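Local atomic coordinates of phospho-2-dehydro-3-deoxyheptonate aldolase (Francisella tularensis, PDB entry 3TQK), a protein that probably catalyses the stereospecific condensation of phosphoenolpyruvate with D-erythrose 4-phosphate to give DAHP, the first step of chorismate biosynthesis. Residues E31-R34 against K35-E39. Numbering follows the deposited sequence.
Sequences ETVR and KSRKE
Thr32 and Ser36 meet through one carbonyl oxygen on successive turns of helix 27-45, an alpha-helix that precedes the first strand, 51-56, of the eight-stranded parallel barrel of this class-I DAHP synthase. The oxygen accepts twice. Ser36 N reaches Thr32 O at 2.9 Å in the regular i to i+4 pattern, and Ser36 OG comes in at a short 2.5 Å from the opposite face of the carbonyl plane. Serine suits this buried site because its hydroxyl, lying between its own backbone N and carbonyl carbon (chi1 57°), can turn back on the preceding turn. The same OG is also hydrogen-bonded to Thr155 OG1, which ties the helix to the segment leading into strand 156-159. Thr32 OG1, for its part, has a single proton to share between Thr28 O one turn back and Thr131 O of helix 116-132.

The other carbonyls follow the helical ladder: Lys35 N to Glu31 O, Arg37 N to Val33 O, and a weaker Lys38 N to Arg34 O at 3.3 Å.

Next to the Thr32-Ser36 pair, Val33 and Arg37 run side by side in the same direction. Arg37 is extended from CG to NE, which carries its flat guanidinium past the valine; Val33 CG1, anti to the backbone N (chi1 177°), sits above one face, displaced from its centre and 3.3 Å from Arg37 NE. One methyl of the valine thus covers part of that face without using any N-H group, leaving Arg37 NH2 to donate to Ile154 O. On the exposed side, Arg34 and Lys38 also run alongside each other, their long chains suited to carrying charge toward solvent. The like charges probably repel mildly, with Arg34 NE 4.6 Å from Lys38 NZ. The aliphatic parts do touch, Arg34 CG packing against Lys38 CE at 4.1 Å.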
loop_
_atom_site.group_PDB
_atom_site.type_symbol
_atom_site.label_atom_id
_atom_site.label_comp_id
_atom_site.label_asym_id
_atom_site.label_seq_id
_atom_site.Cartn_x
_atom_site.Cartn_y
_atom_site.Cartn_z
ATOM N N GLU A 31 -0.383 -19.907 -25.186
ATOM C CA GLU A 31 0.412 -21.105 -24.956
ATOM C C GLU A 31 1.719 -20.808 -24.243
ATOM O O GLU A 31 2.154 -21.605 -23.411
ATOM C CB GLU A 31 0.651 -21.852 -26.271
ATOM C CG GLU A 31 -0.657 -22.403 -26.833
ATOM C CD GLU A 31 -0.557 -22.950 -28.236
ATOM O OE1 GLU A 31 0.496 -22.782 -28.899
ATOM O OE2 GLU A 31 -1.569 -23.548 -28.678
ATOM N N THR A 32 2.327 -19.661 -24.543
ATOM C CA THR A 32 3.519 -19.221 -23.828
ATOM C C THR A 32 3.209 -18.984 -22.350
ATOM O O THR A 32 3.983 -19.388 -21.475
ATOM C CB THR A 32 4.111 -17.938 -24.453
ATOM O OG1 THR A 32 4.485 -18.200 -25.803
ATOM C CG2 THR A 32 5.352 -17.439 -23.686
ATOM N N VAL A 33 2.082 -18.338 -22.064
ATOM C CA VAL A 33 1.730 -18.039 -20.684
ATOM C C VAL A 33 1.390 -19.324 -19.937
ATOM O O VAL A 33 1.896 -19.561 -18.845
ATOM C CB VAL A 33 0.558 -17.038 -20.574
ATOM C CG1 VAL A 33 0.177 -16.822 -19.114
ATOM C CG2 VAL A 33 0.924 -15.692 -21.229
ATOM N N ARG A 34 0.548 -20.160 -20.540
ATOM C CA ARG A 34 0.110 -21.391 -19.907
ATOM C C ARG A 34 1.308 -22.244 -19.523
ATOM O O ARG A 34 1.423 -22.688 -18.376
ATOM C CB ARG A 34 -0.805 -22.195 -20.831
ATOM C CG ARG A 34 -1.320 -23.497 -20.178
ATOM C CD ARG A 34 -2.204 -24.290 -21.101
ATOM N NE ARG A 34 -1.493 -24.649 -22.324
ATOM C CZ ARG A 34 -2.083 -25.068 -23.441
ATOM N NH1 ARG A 34 -3.407 -25.210 -23.506
ATOM N NH2 ARG A 34 -1.344 -25.343 -24.509
ATOM N N LYS A 35 2.207 -22.436 -20.479
ATOM C CA LYS A 35 3.376 -23.275 -20.280
ATOM C C LYS A 35 4.353 -22.669 -19.284
ATOM O O LYS A 35 4.765 -23.337 -18.328
ATOM C CB LYS A 35 4.067 -23.515 -21.619
ATOM C CG LYS A 35 5.348 -24.346 -21.580
ATOM C CD LYS A 35 5.888 -24.472 -23.013
ATOM C CE LYS A 35 7.158 -25.286 -23.116
ATOM N NZ LYS A 35 7.246 -25.865 -24.501
ATOM N N SER A 36 4.717 -21.411 -19.489
ATOM C CA SER A 36 5.708 -20.768 -18.632
ATOM C C SER A 36 5.224 -20.645 -17.191
ATOM O O SER A 36 6.029 -20.712 -16.261
ATOM C CB SER A 36 6.095 -19.390 -19.184
ATOM O OG SER A 36 4.978 -18.536 -19.342
ATOM N N ARG A 37 3.913 -20.474 -17.001
ATOM C CA ARG A 37 3.344 -20.405 -15.654
ATOM C C ARG A 37 3.517 -21.723 -14.906
ATOM O O ARG A 37 3.848 -21.722 -13.718
ATOM C CB ARG A 37 1.863 -20.035 -15.682
ATOM C CG ARG A 37 1.600 -18.573 -15.821
ATOM C CD ARG A 37 0.118 -18.306 -15.808
ATOM N NE ARG A 37 -0.224 -16.888 -15.880
ATOM C CZ ARG A 37 -1.462 -16.430 -16.062
ATOM N NH1 ARG A 37 -2.471 -17.272 -16.187
ATOM N NH2 ARG A 37 -1.702 -15.125 -16.118
ATOM N N LYS A 38 3.272 -22.839 -15.590
ATOM C CA LYS A 38 3.489 -24.148 -14.982
ATOM C C LYS A 38 4.975 -24.311 -14.650
ATOM O O LYS A 38 5.337 -24.738 -13.559
ATOM C CB LYS A 38 3.034 -25.286 -15.900
ATOM C CG LYS A 38 1.525 -25.414 -16.081
ATOM C CD LYS A 38 1.222 -26.643 -16.954
ATOM C CE LYS A 38 -0.086 -26.520 -17.748
ATOM N NZ LYS A 38 -0.043 -27.390 -18.985
ATOM N N GLU A 39 5.822 -23.936 -15.595
ATOM C CA GLU A 39 7.260 -24.002 -15.396
ATOM C C GLU A 39 7.775 -23.173 -14.211
ATOM O O GLU A 39 8.584 -23.676 -13.432
ATOM C CB GLU A 39 7.985 -23.628 -16.687
ATOM C CG GLU A 39 7.768 -24.673 -17.810
ATOM C CD GLU A 39 8.639 -24.433 -19.050
ATOM O OE1 GLU A 39 9.426 -23.457 -19.058
ATOM O OE2 GLU A 39 8.537 -25.245 -20.012
#